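Local coordinates for protein beta-phenylalanine aminotransferase (Variovorax paradoxus, PDB 4AO9) that catalyses transfer of the amino group of beta-phenylalanine to a keto acid with pyridoxal-5'-phosphate as cofactor, as a class-III aminotransferase, at residues 212-217 against 251-256; 306-309 against 314-317; 356-361 against 369-374. All blocks are in the same frame, centred on the assembly; numbering follows the deposited sequence.

Contact 1 comes first along the chain, closing a loop of 33 residues that contains strand 221-226 and thereby joining two neighbouring helices, 207-216 and 240-253, that pack against the seven-stranded sheet. Contact 2 then closes a much shorter loop between helices 302-305 and 325-337, at the border with the second subunit. Last, contact 3 closes the short turn after helix 341-365, laying that helix against strand 370-374, an outer strand of the three-stranded antiparallel sheet. The three follow in series, and none nests in or crosses another. Contacts 1 and 2 have centres about 25 Å apart, whereas contacts 2 and 3 lie on opposite sides of the chain's centre, their own centres about 45 Å apart.

Contact 1. Residues 212-217 against 251-256; sequences AQIERH and TQVGAL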
ATOM      1  N   ALA A 212      13.859  32.025   2.657  1.00 12.65           N
ATOM      2  CA  ALA A 212      13.768  32.698   3.956  1.00 12.47           C
ATOM      3  C   ALA A 212      13.316  31.764   5.071  1.00 12.12           C
ATOM      4  O   ALA A 212      13.896  31.747   6.159  1.00 12.20           O
ATOM      5  CB  ALA A 212      12.835  33.914   3.873  1.00 12.94           C
ATOM      6  N   GLN A 213      12.272  30.989   4.802  1.00 11.83           N
ATOM      7  CA  GLN A 213      11.725  30.123   5.834  1.00 11.93           C
ATOM      8  C   GLN A 213      12.569  28.882   6.094  1.00 11.14           C
ATOM      9  O   GLN A 213      12.700  28.457   7.243  1.00 10.96           O
ATOM     10  CB  GLN A 213      10.277  29.763   5.526  1.00 12.48           C
ATOM     11  CG  GLN A 213       9.341  30.981   5.590  1.00 15.33           C
ATOM     12  CD  GLN A 213       9.527  31.824   6.846  1.00 20.19           C
ATOM     13  OE1 GLN A 213       9.445  31.317   7.963  1.00 21.66           O
ATOM     14  NE2 GLN A 213       9.781  33.120   6.661  1.00 22.63           N
ATOM     15  N   ILE A 214      13.174  28.323   5.049  1.00 10.55           N
ATOM     16  CA  ILE A 214      14.095  27.200   5.248  1.00 10.42           C
ATOM     17  C   ILE A 214      15.330  27.630   6.056  1.00 10.72           C
ATOM     18  O   ILE A 214      15.723  26.954   7.005  1.00 10.81           O
ATOM     19  CB  ILE A 214      14.470  26.496   3.934  1.00  9.87           C
ATOM     20  CG1 ILE A 214      13.224  25.819   3.339  1.00 10.19           C
ATOM     21  CG2 ILE A 214      15.588  25.467   4.166  1.00 10.53           C
ATOM     22  CD1 ILE A 214      13.379  25.405   1.887  1.00  9.49           C
ATOM     23  N   GLU A 215      15.915  28.775   5.705  1.00 10.90           N
ATOM     24  CA  GLU A 215      17.065  29.293   6.462  1.00 12.22           C
ATOM     25  C   GLU A 215      16.682  29.640   7.907  1.00 11.96           C
ATOM     26  O   GLU A 215      17.415  29.316   8.851  1.00 12.27           O
ATOM     27  CB  GLU A 215      17.683  30.511   5.760  1.00 12.87           C
ATOM     28  CG  GLU A 215      18.356  30.196   4.425  1.00 18.09           C
ATOM     29  CD  GLU A 215      18.802  31.451   3.686  1.00 22.79           C
ATOM     30  OE1 GLU A 215      19.344  32.369   4.340  1.00 27.71           O
ATOM     31  OE2 GLU A 215      18.618  31.520   2.452  1.00 26.08           O
ATOM     32  N   ARG A 216      15.519  30.274   8.074  1.00 11.72           N
ATOM     33  CA  ARG A 216      15.057  30.675   9.406  1.00 12.40           C
ATOM     34  C   ARG A 216      14.895  29.481  10.349  1.00 11.62           C
ATOM     35  O   ARG A 216      15.241  29.564  11.524  1.00 11.42           O
ATOM     36  CB  ARG A 216      13.734  31.434   9.303  1.00 13.30           C
ATOM     37  CG  ARG A 216      13.147  31.886  10.638  1.00 15.92           C
ATOM     38  CD  ARG A 216      11.825  32.616  10.395  1.00 21.19           C
ATOM     39  NE  ARG A 216      11.070  32.808  11.631  1.00 25.71           N
ATOM     40  CZ  ARG A 216       9.755  32.623  11.756  1.00 27.27           C
ATOM     41  NH1 ARG A 216       9.020  32.219  10.723  1.00 26.99           N
ATOM     42  NH2 ARG A 216       9.168  32.831  12.930  1.00 29.11           N
ATOM     43  N   HIS A 217      14.374  28.374   9.824  1.00 10.81           N
ATOM     44  CA  HIS A 217      14.141  27.184  10.638  1.00 10.86           C
ATOM     45  C   HIS A 217      15.200  26.112  10.404  1.00 10.07           C
ATOM     46  O   HIS A 217      14.975  24.938  10.740  1.00  9.63           O
ATOM     47  CB  HIS A 217      12.781  26.559  10.312  1.00 11.50           C
ATOM     48  CG  HIS A 217      11.609  27.456  10.551  1.00 14.16           C
ATOM     49  ND1 HIS A 217      11.128  28.318   9.589  1.00 15.45           N
ATOM     50  CD2 HIS A 217      10.783  27.580  11.618  1.00 17.05           C
ATOM     51  CE1 HIS A 217      10.068  28.952  10.059  1.00 16.67           C
ATOM     52  NE2 HIS A 217       9.843  28.529  11.290  1.00 18.69           N
ATOM     53  N   THR A 251      20.587  22.087   1.087  1.00  9.36           N
ATOM     54  CA  THR A 251      22.018  21.862   1.285  1.00  9.98           C
ATOM     55  C   THR A 251      22.605  22.792   2.344  1.00 10.12           C
ATOM     56  O   THR A 251      23.354  22.350   3.211  1.00 10.20           O
ATOM     57  CB  THR A 251      22.765  21.995  -0.042  1.00  9.87           C
ATOM     58  OG1 THR A 251      22.265  20.984  -0.937  1.00 11.14           O
ATOM     59  CG2 THR A 251      24.255  21.797   0.140  1.00 11.46           C
ATOM     60  N   GLN A 252      22.241  24.069   2.280  1.00 10.19           N
ATOM     61  CA  GLN A 252      22.777  25.044   3.229  1.00 11.10           C
ATOM     62  C   GLN A 252      22.476  24.688   4.682  1.00 10.68           C
ATOM     63  O   GLN A 252      23.350  24.829   5.551  1.00 11.84           O
ATOM     64  CB  GLN A 252      22.246  26.444   2.931  1.00 11.10           C
ATOM     65  CG  GLN A 252      22.842  27.520   3.854  1.00 15.75           C
ATOM     66  CD  GLN A 252      22.261  28.910   3.639  1.00 20.80           C
ATOM     67  OE1 GLN A 252      21.835  29.565   4.595  1.00 24.39           O
ATOM     68  NE2 GLN A 252      22.248  29.371   2.391  1.00 21.83           N
ATOM     69  N   VAL A 253      21.251  24.229   4.945  1.00 10.14           N
ATOM     70  CA  VAL A 253      20.839  23.998   6.339  1.00  9.62           C
ATOM     71  C   VAL A 253      21.060  22.561   6.825  1.00  9.52           C
ATOM     72  O   VAL A 253      20.925  22.300   8.024  1.00 10.15           O
ATOM     73  CB  VAL A 253      19.369  24.438   6.601  1.00  9.02           C
ATOM     74  CG1 VAL A 253      19.136  25.883   6.142  1.00  9.93           C
ATOM     75  CG2 VAL A 253      18.381  23.478   5.924  1.00  9.02           C
ATOM     76  N   GLY A 254      21.418  21.649   5.917  1.00  9.61           N
ATOM     77  CA  GLY A 254      21.643  20.246   6.280  1.00  9.48           C
ATOM     78  C   GLY A 254      20.434  19.330   6.176  1.00  9.02           C
ATOM     79  O   GLY A 254      20.426  18.264   6.783  1.00  9.85           O
ATOM     80  N   ALA A 255      19.424  19.765   5.422  1.00  8.73           N
ATOM     81  CA  ALA A 255      18.211  18.991   5.192  1.00  8.48           C
ATOM     82  C   ALA A 255      18.374  18.154   3.936  1.00  8.71           C
ATOM     83  O   ALA A 255      19.173  18.472   3.043  1.00  9.32           O
ATOM     84  CB  ALA A 255      17.018  19.926   5.023  1.00  8.86           C
ATOM     85  N   LEU A 256      17.591  17.085   3.861  1.00  8.12           N
ATOM     86  CA  LEU A 256      17.509  16.318   2.619  1.00  8.24           C
ATOM     87  C   LEU A 256      16.437  16.894   1.709  1.00  8.46           C
ATOM     88  O   LEU A 256      15.372  17.297   2.174  1.00  9.52           O
ATOM     89  CB  LEU A 256      17.213  14.843   2.919  1.00  8.32           C
ATOM     90  CG  LEU A 256      18.204  14.049   3.779  1.00  9.30           C
ATOM     91  CD1 LEU A 256      17.754  12.598   3.829  1.00 11.38           C
ATOM     92  CD2 LEU A 256      19.613  14.114   3.212  1.00 11.09           C
TER
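Val253, in the last turn of helix 240-253, leans on Ile214 near the end of helix 207-216, where two helices of the cofactor-binding domain lie side by side against its seven-stranded sheet. The gamma methyls meet: Ile214 CG2 lies 3.9 Å from Val253 CG2, and the two side chains cross at about a right angle. The other methyl of Val253 lies mainly over the backbone, with CG1 3.7 Å from Ile214 O and 4.0 Å from Glu215 CA. It can do so because CG1 stands anti to the carbonyl carbon (chi1 -53°), while CG2 faces the isoleucine.

Both helices belong to beta-alpha-beta crossovers of the large domain, as expected of a fold type I aminotransferase. Each helix leads into a parallel strand of the large mixed sheet, 207-216 into 221-226 and 240-253 into 256-260, and Ile214 also packs on Ile221 and Val224 of the strand beneath.

Toward solvent the character changes. Extended from Gln252, the amide puts OE1 3.5 Å from Glu215 CG, while carboxylate and amide planes are turned 51° apart. Glu215 OE1 and Gln252 OE1, 3.8 Å apart, are both acceptors, so this solvent-facing pair touches without a hydrogen bond.

The end of helix 207-216 is secured from within. His217 ND1 donates to Gln213 O at 2.8 Å, and His217 N reaches the same oxygen from the opposite face of its carbonyl plane, so one oxygen is gripped twice. Arg216 NH1 holds Gln213 OE1 at 2.9 Å, lying on a lone pair in the amide's carbonyl plane. The partner helix stops at Gly254, whose positive phi turns the chain toward strand 256-260, and Val253 O receives a hydrogen bond from Arg169.

Contact 2. Residues 306-309 against 314-317; sequences ALFD and PLAH
Phe308, Leu315 and Leu307 carry most of this contact, which pinches the base of the loop between helices 302-305 and 325-337. Leu307 gives both backbone and side chain. Its O accepts from Leu315 N at 3.0 Å, with an N-H...O angle of 157° and the donor tilted 20° from the carbonyl plane. Pro314 N is near that oxygen but has no hydrogen to offer; its ring serves as an apolar neighbour, CD resting 3.8 Å from Leu307 CD2. The leucines lie side by side, pointing the same way, with Leu307 CB 4.0 Å from Leu315 CD1.

With Phe308 CG anti to the carbonyl carbon (chi1 -61°), the ring swings toward Leu315 and His317. Leu315 CD1 approaches Phe308 CZ at 3.8 Å, and His317 CB comes obliquely to 3.6 Å from Phe308 CD1. Near the ring plane, Ala316 O sits at the edge beside Phe308 CE1. Phe298 meets the rings of both Phe308 and His317 edge-to-face, and helix 152-167 packs against the leucines through Phe166 and His165. The side chain of His317, about 9 Å from a bound pyridoxal-5'-phosphate, turns away to hydrogen bond with Arg147 through ND1, while its backbone N bonds Ser62 of the second subunit.

A water joins the segments again, donating to Phe308 O at 2.6 Å and to Leu315 O at 3.2 Å. With a single direct hydrogen bond and this bridge, the polar link runs through backbone atoms alone, which suggests that the side chains contribute mainly by apolar fit, consistent with a loop held in shape against the second subunit.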
ATOM      1  N   ALA A 306      21.156   3.007   3.463  1.00 10.09           N
ATOM      2  CA  ALA A 306      21.864   2.084   4.346  1.00 10.36           C
ATOM      3  C   ALA A 306      21.181   1.945   5.704  1.00 10.00           C
ATOM      4  O   ALA A 306      21.375   0.935   6.405  1.00 10.74           O
ATOM      5  CB  ALA A 306      23.300   2.525   4.521  1.00 11.01           C
ATOM      6  N   LEU A 307      20.361   2.932   6.067  1.00  9.67           N
ATOM      7  CA  LEU A 307      19.597   2.837   7.312  1.00  9.87           C
ATOM      8  C   LEU A 307      18.740   1.578   7.327  1.00  9.98           C
ATOM      9  O   LEU A 307      18.417   1.068   8.402  1.00  9.54           O
ATOM     10  CB  LEU A 307      18.702   4.060   7.489  1.00 10.12           C
ATOM     11  CG  LEU A 307      19.422   5.365   7.817  1.00 11.03           C
ATOM     12  CD1 LEU A 307      18.435   6.523   7.857  1.00 13.47           C
ATOM     13  CD2 LEU A 307      20.162   5.225   9.130  1.00 14.14           C
ATOM     14  N   PHE A 308      18.373   1.093   6.141  1.00  9.75           N
ATOM     15  CA  PHE A 308      17.485  -0.073   6.011  1.00 10.33           C
ATOM     16  C   PHE A 308      18.180  -1.391   5.706  1.00 11.34           C
ATOM     17  O   PHE A 308      17.515  -2.411   5.561  1.00 12.11           O
ATOM     18  CB  PHE A 308      16.427   0.176   4.931  1.00 10.77           C
ATOM     19  CG  PHE A 308      15.544   1.334   5.225  1.00 10.02           C
ATOM     20  CD1 PHE A 308      14.456   1.184   6.081  1.00 10.26           C
ATOM     21  CD2 PHE A 308      15.813   2.588   4.679  1.00 10.31           C
ATOM     22  CE1 PHE A 308      13.635   2.265   6.364  1.00 11.21           C
ATOM     23  CE2 PHE A 308      15.010   3.676   4.965  1.00 11.25           C
ATOM     24  CZ  PHE A 308      13.908   3.513   5.809  1.00 12.15           C
ATOM     25  N   ASP A 309      19.499  -1.379   5.576  1.00 11.23           N
ATOM     26  CA  ASP A 309      20.244  -2.624   5.337  1.00 11.81           C
ATOM     27  C   ASP A 309      20.114  -3.485   6.595  1.00 12.94           C
ATOM     28  O   ASP A 309      20.584  -3.093   7.659  1.00 13.41           O
ATOM     29  CB  ASP A 309      21.711  -2.278   5.045  1.00 12.01           C
ATOM     30  CG  ASP A 309      22.550  -3.479   4.629  1.00 12.69           C
ATOM     31  OD1 ASP A 309      22.263  -4.625   5.034  1.00 13.02           O
ATOM     32  OD2 ASP A 309      23.537  -3.256   3.907  1.00 13.04           O
ATOM     33  N   PRO A 314      19.748   0.627  11.407  1.00 14.88           N
ATOM     34  CA  PRO A 314      18.865   0.588  12.571  1.00 14.81           C
ATOM     35  C   PRO A 314      17.374   0.526  12.260  1.00 14.80           C
ATOM     36  O   PRO A 314      16.584   0.341  13.182  1.00 15.78           O
ATOM     37  CB  PRO A 314      19.179   1.909  13.284  1.00 15.04           C
ATOM     38  CG  PRO A 314      19.573   2.827  12.190  1.00 14.35           C
ATOM     39  CD  PRO A 314      20.281   1.982  11.165  1.00 14.25           C
ATOM     40  N   LEU A 315      16.983   0.690  10.996  1.00 13.24           N
ATOM     41  CA  LEU A 315      15.565   0.784  10.640  1.00 12.47           C
ATOM     42  C   LEU A 315      15.059  -0.450   9.944  1.00 12.40           C
ATOM     43  O   LEU A 315      15.711  -0.979   9.042  1.00 13.19           O
ATOM     44  CB  LEU A 315      15.284   1.999   9.751  1.00 12.38           C
ATOM     45  CG  LEU A 315      15.709   3.382  10.265  1.00 12.48           C
ATOM     46  CD1 LEU A 315      15.212   4.421   9.310  1.00 13.73           C
ATOM     47  CD2 LEU A 315      15.202   3.664  11.700  1.00 13.91           C
ATOM     48  N   ALA A 316      13.898  -0.910  10.383  1.00 11.56           N
ATOM     49  CA  ALA A 316      13.168  -1.930   9.661  1.00 11.76           C
ATOM     50  C   ALA A 316      12.279  -1.244   8.627  1.00 12.14           C
ATOM     51  O   ALA A 316      11.781  -0.122   8.845  1.00 13.00           O
ATOM     52  CB  ALA A 316      12.316  -2.748  10.642  1.00 12.20           C
ATOM     53  N   HIS A 317      12.105  -1.900   7.486  1.00 11.02           N
ATOM     54  CA  HIS A 317      11.040  -1.552   6.562  1.00 10.37           C
ATOM     55  C   HIS A 317      10.298  -2.823   6.159  1.00 11.26           C
ATOM     56  O   HIS A 317      10.763  -3.607   5.329  1.00 10.06           O
ATOM     57  CB  HIS A 317      11.559  -0.780   5.348  1.00 10.41           C
ATOM     58  CG  HIS A 317      10.563  -0.697   4.238  1.00 10.10           C
ATOM     59  ND1 HIS A 317      10.888  -0.973   2.929  1.00  8.96           N
ATOM     60  CD2 HIS A 317       9.240  -0.401   4.245  1.00 10.80           C
ATOM     61  CE1 HIS A 317       9.816  -0.831   2.170  1.00  9.02           C
ATOM     62  NE2 HIS A 317       8.795  -0.501   2.949  1.00 10.17           N
TER
HETATM   63  O   HOH W   1      15.873  -3.569   7.181  1.00 26.65           O

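Contact 3. Residues 356-361 against 369-374; sequences ARLNAL and MQFTGI
Asn359 reaches from its helix to the backbone of Phe371 and grips it with both ends of its amide. Phe371 N donates to Asn359 OD1 at 2.8 Å, nearly straight at 168°, and Asn359 ND2 donates back to Phe371 O at 3.0 Å. Each donor lies on a lone pair in the acceptor's carbonyl plane, and Phe371 O is close to the plane of the asparagine amide, so the two bonds together fix the rotation of the flat group. The amide comes to the strand because CG stands beside the backbone N, anti to the carbonyl carbon (chi1 -78°).

One residue back, Leu358 covers the aromatic ring. Its CD1 sits over one face, 3.8 Å from the centroid of the Phe371 ring and only 7° off the normal, a CH-pi contact, while Leu358 CB touches Phe371 CD1 at 3.7 Å. Asn359 OD1 lies at the ring's edge, and also 3.5 Å from Gln370 CA.

The amide meets the strand on its outer edge. Strand 370-374 is an outermost strand of the three-stranded antiparallel sheet in the small domain: Gln370 and Thr372 bond through their backbones to His381 and Asn379 of strand 377-381, whereas Phe371 turns its N-H and C=O to the other side, where Asn359 meets them much as a further strand would. A leucine in place of Asn359 would probably leave the N-H and C=O of Phe371 without these mates and set this end of the strand freer to shift against the helix.

Farther out, Tyr435 of helix 429-445 packs on Leu358 and Phe371 alike, and Ile439 and Met378 add to the apolar surroundings of the leucine. Gln370 is anchored through NE2 to Gly385 O.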
ATOM      1  N   ALA A 356      -0.293  22.730 -26.694  1.00 15.44           N
ATOM      2  CA  ALA A 356      -0.157  23.952 -27.484  1.00 16.08           C
ATOM      3  C   ALA A 356      -1.384  24.174 -28.370  1.00 16.18           C
ATOM      4  O   ALA A 356      -1.883  25.303 -28.454  1.00 16.80           O
ATOM      5  CB  ALA A 356       1.118  23.926 -28.308  1.00 16.68           C
ATOM      6  N   ARG A 357      -1.876  23.111 -29.007  1.00 15.81           N
ATOM      7  CA  ARG A 357      -3.092  23.199 -29.823  1.00 16.05           C
ATOM      8  C   ARG A 357      -4.272  23.677 -28.983  1.00 15.74           C
ATOM      9  O   ARG A 357      -5.025  24.553 -29.398  1.00 16.87           O
ATOM     10  CB  ARG A 357      -3.433  21.862 -30.480  1.00 16.36           C
ATOM     11  CG  ARG A 357      -2.594  21.507 -31.700  1.00 18.39           C
ATOM     12  CD  ARG A 357      -2.855  20.068 -32.122  1.00 19.42           C
ATOM     13  NE  ARG A 357      -4.182  19.867 -32.697  1.00 20.74           N
ATOM     14  CZ  ARG A 357      -4.695  18.682 -33.020  1.00 20.87           C
ATOM     15  NH1 ARG A 357      -4.004  17.564 -32.807  1.00 20.85           N
ATOM     16  NH2 ARG A 357      -5.908  18.608 -33.552  1.00 22.01           N
ATOM     17  N   LEU A 358      -4.426  23.106 -27.792  1.00 14.65           N
ATOM     18  CA  LEU A 358      -5.535  23.474 -26.925  1.00 14.01           C
ATOM     19  C   LEU A 358      -5.444  24.910 -26.431  1.00 14.28           C
ATOM     20  O   LEU A 358      -6.447  25.620 -26.411  1.00 14.57           O
ATOM     21  CB  LEU A 358      -5.619  22.517 -25.737  1.00 13.53           C
ATOM     22  CG  LEU A 358      -6.022  21.084 -26.062  1.00 13.14           C
ATOM     23  CD1 LEU A 358      -5.711  20.195 -24.860  1.00 11.76           C
ATOM     24  CD2 LEU A 358      -7.497  20.998 -26.456  1.00 13.79           C
ATOM     25  N   ASN A 359      -4.252  25.329 -26.012  1.00 14.75           N
ATOM     26  CA  ASN A 359      -4.051  26.702 -25.562  1.00 15.24           C
ATOM     27  C   ASN A 359      -4.265  27.731 -26.667  1.00 15.88           C
ATOM     28  O   ASN A 359      -4.830  28.792 -26.419  1.00 16.68           O
ATOM     29  CB  ASN A 359      -2.701  26.842 -24.869  1.00 15.11           C
ATOM     30  CG  ASN A 359      -2.742  26.293 -23.462  1.00 15.75           C
ATOM     31  OD1 ASN A 359      -3.771  26.385 -22.793  1.00 16.04           O
ATOM     32  ND2 ASN A 359      -1.636  25.721 -23.007  1.00 14.81           N
ATOM     33  N   ALA A 360      -3.869  27.381 -27.885  1.00 16.43           N
ATOM     34  CA  ALA A 360      -4.086  28.258 -29.040  1.00 17.17           C
ATOM     35  C   ALA A 360      -5.579  28.416 -29.312  1.00 17.64           C
ATOM     36  O   ALA A 360      -6.058  29.532 -29.560  1.00 18.31           O
ATOM     37  CB  ALA A 360      -3.366  27.717 -30.264  1.00 17.70           C
ATOM     38  N   LEU A 361      -6.306  27.304 -29.250  1.00 17.70           N
ATOM     39  CA  LEU A 361      -7.755  27.298 -29.447  1.00 17.87           C
ATOM     40  C   LEU A 361      -8.456  28.203 -28.436  1.00 18.57           C
ATOM     41  O   LEU A 361      -9.266  29.057 -28.809  1.00 19.11           O
ATOM     42  CB  LEU A 361      -8.298  25.862 -29.374  1.00 17.83           C
ATOM     43  CG  LEU A 361      -9.810  25.615 -29.335  1.00 18.22           C
ATOM     44  CD1 LEU A 361     -10.508  26.152 -30.585  1.00 20.17           C
ATOM     45  CD2 LEU A 361     -10.096  24.117 -29.151  1.00 19.38           C
ATOM     46  N   MET A 369      -9.877  30.077 -20.324  1.00 16.39           N
ATOM     47  CA  MET A 369      -9.692  28.638 -20.241  1.00 15.98           C
ATOM     48  C   MET A 369      -8.286  28.357 -20.754  1.00 15.54           C
ATOM     49  O   MET A 369      -7.826  28.969 -21.721  1.00 16.47           O
ATOM     50  CB  MET A 369     -10.751  27.910 -21.076  1.00 15.99           C
ATOM     51  CG  MET A 369     -10.777  26.394 -20.904  1.00 16.37           C
ATOM     52  SD  MET A 369     -11.987  25.628 -22.008  1.00 17.86           S
ATOM     53  CE  MET A 369     -11.871  23.930 -21.439  1.00 16.97           C
ATOM     54  N   GLN A 370      -7.583  27.457 -20.078  1.00 14.48           N
ATOM     55  CA  GLN A 370      -6.237  27.100 -20.488  1.00 13.80           C
ATOM     56  C   GLN A 370      -5.924  25.695 -20.000  1.00 13.32           C
ATOM     57  O   GLN A 370      -6.644  25.138 -19.173  1.00 13.41           O
ATOM     58  CB  GLN A 370      -5.219  28.084 -19.917  1.00 13.92           C
ATOM     59  CG  GLN A 370      -5.150  28.094 -18.400  1.00 14.06           C
ATOM     60  CD  GLN A 370      -4.099  29.048 -17.912  1.00 14.39           C
ATOM     61  OE1 GLN A 370      -2.903  28.790 -18.038  1.00 14.73           O
ATOM     62  NE2 GLN A 370      -4.537  30.168 -17.365  1.00 14.92           N
ATOM     63  N   PHE A 371      -4.847  25.134 -20.533  1.00 12.63           N
ATOM     64  CA  PHE A 371      -4.351  23.840 -20.096  1.00 12.49           C
ATOM     65  C   PHE A 371      -2.924  24.017 -19.611  1.00 12.22           C
ATOM     66  O   PHE A 371      -2.073  24.521 -20.341  1.00 12.83           O
ATOM     67  CB  PHE A 371      -4.418  22.837 -21.248  1.00 12.38           C
ATOM     68  CG  PHE A 371      -5.819  22.411 -21.593  1.00 12.79           C
ATOM     69  CD1 PHE A 371      -6.670  23.263 -22.308  1.00 13.38           C
ATOM     70  CD2 PHE A 371      -6.301  21.163 -21.191  1.00 12.97           C
ATOM     71  CE1 PHE A 371      -7.974  22.873 -22.616  1.00 14.92           C
ATOM     72  CE2 PHE A 371      -7.598  20.764 -21.511  1.00 13.71           C
ATOM     73  CZ  PHE A 371      -8.438  21.621 -22.221  1.00 14.78           C
ATOM     74  N   THR A 372      -2.682  23.640 -18.360  1.00 11.65           N
ATOM     75  CA  THR A 372      -1.346  23.712 -17.768  1.00 11.45           C
ATOM     76  C   THR A 372      -0.721  22.322 -17.718  1.00 11.29           C
ATOM     77  O   THR A 372      -1.439  21.324 -17.692  1.00 11.51           O
ATOM     78  CB  THR A 372      -1.377  24.328 -16.341  1.00 11.87           C
ATOM     79  OG1 THR A 372      -2.269  23.589 -15.496  1.00 12.00           O
ATOM     80  CG2 THR A 372      -1.841  25.776 -16.396  1.00 12.59           C
ATOM     81  N   GLY A 373       0.603  22.259 -17.716  1.00 11.02           N
ATOM     82  CA  GLY A 373       1.292  20.988 -17.517  1.00 11.17           C
ATOM     83  C   GLY A 373       2.567  20.853 -18.313  1.00 11.50           C
ATOM     84  O   GLY A 373       3.135  21.855 -18.775  1.00 12.24           O
ATOM     85  N   ILE A 374       3.017  19.608 -18.450  1.00 11.58           N
ATOM     86  CA  ILE A 374       4.270  19.263 -19.117  1.00 11.78           C
ATOM     87  C   ILE A 374       4.061  17.962 -19.866  1.00 12.10           C
ATOM     88  O   ILE A 374       3.462  17.018 -19.334  1.00 11.59           O
ATOM     89  CB  ILE A 374       5.420  19.032 -18.093  1.00 11.66           C
ATOM     90  CG1 ILE A 374       5.699  20.293 -17.269  1.00 11.89           C
ATOM     91  CG2 ILE A 374       6.699  18.567 -18.814  1.00 12.17           C
ATOM     92  CD1 ILE A 374       6.605  20.064 -16.055  1.00 13.38           C
TER